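Local coordinates for superoxide dismutase [Fe] (PDB 1B06), which converts superoxide radicals into hydrogen peroxide and oxygen, using one iron ion per subunit, at residues 131-136 / 170-175. Residues are numbered along the deposited sequence; the frame is centred on the assembly and turned at random.
Sequences PGSGWT and DEFEHA. With FE (Fe (III) ion), chain G.
Thr136 OG1 donates a hydrogen bond of 2.6 Å to Glu171 OE2, which it meets nearly along the carboxylate C-O bond. The other oxygen, Glu171 OE1, forms a salt bridge with Arg184, so both oxygens of this buried carboxylate are held. On the backbone, Glu171 N donates to Gly134 O at 2.7 Å. Trp135 and Asp170 form an antiparallel non-hydrogen-bonded pair where strand 134-140 meets the end of strand 165-170, in the C-terminal domain of the iron/manganese superoxide dismutase fold. Their side chains share a face of the sheet. With CG anti to the backbone N (chi1 -171°), the Asp170 carboxylate stacks over the indole, the planes 10° apart. Asp170 OD2 binds the iron at 1.9 Å. Asp170 OD1 accepts from Phe172 N at 3.0 Å, closing an Asx turn. His174 NE2 is a second iron ligand at 2.1 Å; His33, His84 and water 3 complete the site. Trp135 NE1 hydrogen-bonds His155. Replacing Trp135 with alanine would probably uncover one face of the Asp170 carboxylate and leave His155 without its indole partner. Ser133 CB sits over the centre of the Phe172 ring, 3.9 Å from its centroid. Glu173 OE2 and His174 ND1 hydrogen-bond to His174 and Glu173 of the second subunit, in that order.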
loop_
_atom_site.group_PDB
_atom_site.type_symbol
_atom_site.label_atom_id
_atom_site.label_comp_id
_atom_site.label_asym_id
_atom_site.label_seq_id
_atom_site.Cartn_x
_atom_site.Cartn_y
_atom_site.Cartn_z
ATOM N N PRO A 131 -4.125 -2.106 -11.386
ATOM C CA PRO A 131 -5.267 -1.371 -10.828
ATOM C C PRO A 131 -4.936 0.079 -10.473
ATOM O O PRO A 131 -4.406 0.363 -9.399
ATOM C CB PRO A 131 -5.651 -2.188 -9.598
ATOM C CG PRO A 131 -4.366 -2.848 -9.165
ATOM C CD PRO A 131 -3.459 -2.949 -10.375
ATOM N N GLY A 132 -5.252 0.998 -11.379
ATOM C CA GLY A 132 -4.976 2.397 -11.115
ATOM C C GLY A 132 -3.685 2.893 -11.733
ATOM O O GLY A 132 -3.227 2.358 -12.738
ATOM N N SER A 133 -3.100 3.918 -11.117
ATOM C CA SER A 133 -1.867 4.542 -11.587
ATOM C C SER A 133 -0.604 3.800 -11.172
ATOM O O SER A 133 -0.508 3.305 -10.050
ATOM C CB SER A 133 -1.797 5.978 -11.074
ATOM O OG SER A 133 -2.597 6.823 -11.877
ATOM N N GLY A 134 0.368 3.743 -12.079
ATOM C CA GLY A 134 1.605 3.053 -11.780
ATOM C C GLY A 134 2.427 2.773 -13.013
ATOM O O GLY A 134 2.326 3.488 -14.008
ATOM N N TRP A 135 3.249 1.731 -12.947
ATOM C CA TRP A 135 4.110 1.354 -14.065
ATOM C C TRP A 135 4.152 -0.159 -14.218
ATOM O O TRP A 135 3.812 -0.892 -13.289
ATOM C CB TRP A 135 5.557 1.797 -13.816
ATOM C CG TRP A 135 5.760 3.197 -13.359
ATOM C CD1 TRP A 135 5.385 3.740 -12.163
ATOM C CD2 TRP A 135 6.441 4.234 -14.078
ATOM N NE1 TRP A 135 5.791 5.053 -12.092
ATOM C CE2 TRP A 135 6.443 5.381 -13.253
ATOM C CE3 TRP A 135 7.051 4.305 -15.337
ATOM C CZ2 TRP A 135 7.032 6.588 -13.650
ATOM C CZ3 TRP A 135 7.637 5.505 -15.731
ATOM C CH2 TRP A 135 7.623 6.630 -14.888
ATOM N N THR A 136 4.563 -0.624 -15.396
ATOM C CA THR A 136 4.747 -2.053 -15.613
ATOM C C THR A 136 6.209 -2.112 -16.006
ATOM O O THR A 136 6.658 -1.397 -16.905
ATOM C CB THR A 136 3.862 -2.636 -16.718
ATOM O OG1 THR A 136 2.492 -2.592 -16.297
ATOM C CG2 THR A 136 4.230 -4.095 -16.956
ATOM N N ASP A 170 5.157 3.913 -18.373
ATOM C CA ASP A 170 4.489 4.755 -17.390
ATOM C C ASP A 170 2.997 4.577 -17.607
ATOM O O ASP A 170 2.518 4.705 -18.736
ATOM C CB ASP A 170 4.870 6.223 -17.606
ATOM C CG ASP A 170 4.387 7.132 -16.488
ATOM O OD1 ASP A 170 3.600 6.691 -15.617
ATOM O OD2 ASP A 170 4.801 8.308 -16.486
ATOM N N GLU A 171 2.261 4.283 -16.539
ATOM C CA GLU A 171 0.823 4.091 -16.661
ATOM C C GLU A 171 0.005 5.040 -15.798
ATOM O O GLU A 171 -1.173 4.794 -15.528
ATOM C CB GLU A 171 0.453 2.636 -16.359
ATOM C CG GLU A 171 0.689 1.700 -17.545
ATOM C CD GLU A 171 0.146 0.307 -17.301
ATOM O OE1 GLU A 171 -1.078 0.095 -17.468
ATOM O OE2 GLU A 171 0.944 -0.579 -16.938
ATOM N N PHE A 172 0.635 6.120 -15.352
ATOM C CA PHE A 172 -0.077 7.136 -14.586
ATOM C C PHE A 172 -0.953 7.766 -15.666
ATOM O O PHE A 172 -0.535 7.862 -16.818
ATOM C CB PHE A 172 0.895 8.184 -14.048
ATOM C CG PHE A 172 1.318 7.950 -12.626
ATOM C CD1 PHE A 172 2.061 6.821 -12.283
ATOM C CD2 PHE A 172 0.982 8.866 -11.629
ATOM C CE1 PHE A 172 2.466 6.604 -10.959
ATOM C CE2 PHE A 172 1.380 8.662 -10.304
ATOM C CZ PHE A 172 2.125 7.528 -9.968
ATOM N N GLU A 173 -2.155 8.197 -15.314
ATOM C CA GLU A 173 -3.047 8.788 -16.309
ATOM C C GLU A 173 -2.454 9.977 -17.070
ATOM O O GLU A 173 -2.793 10.191 -18.234
ATOM C CB GLU A 173 -4.365 9.193 -15.649
ATOM C CG GLU A 173 -5.186 8.004 -15.215
ATOM C CD GLU A 173 -6.399 8.390 -14.414
ATOM O OE1 GLU A 173 -6.292 9.290 -13.552
ATOM O OE2 GLU A 173 -7.467 7.787 -14.641
ATOM N N HIS A 174 -1.569 10.740 -16.427
ATOM C CA HIS A 174 -0.955 11.898 -17.077
ATOM C C HIS A 174 -0.058 11.507 -18.256
ATOM O O HIS A 174 0.323 12.348 -19.072
ATOM C CB HIS A 174 -0.151 12.716 -16.059
ATOM C CG HIS A 174 1.091 12.036 -15.563
ATOM N ND1 HIS A 174 1.317 11.787 -14.226
ATOM C CD2 HIS A 174 2.195 11.600 -16.215
ATOM C CE1 HIS A 174 2.504 11.229 -14.076
ATOM N NE2 HIS A 174 3.058 11.105 -15.268
ATOM N N ALA A 175 0.271 10.226 -18.350
ATOM C CA ALA A 175 1.124 9.757 -19.427
ATOM C C ALA A 175 0.399 9.595 -20.760
ATOM O O ALA A 175 1.042 9.475 -21.798
ATOM C CB ALA A 175 1.763 8.440 -19.034
HETATM FE FE FE G . 4.750 9.898 -15.519
HETATM O O HOH W 1 -3.613 4.359 -15.251
HETATM O O HOH W 2 -3.811 8.860 -12.380
HETATM O O HOH W 3 4.479 8.776 -13.790
#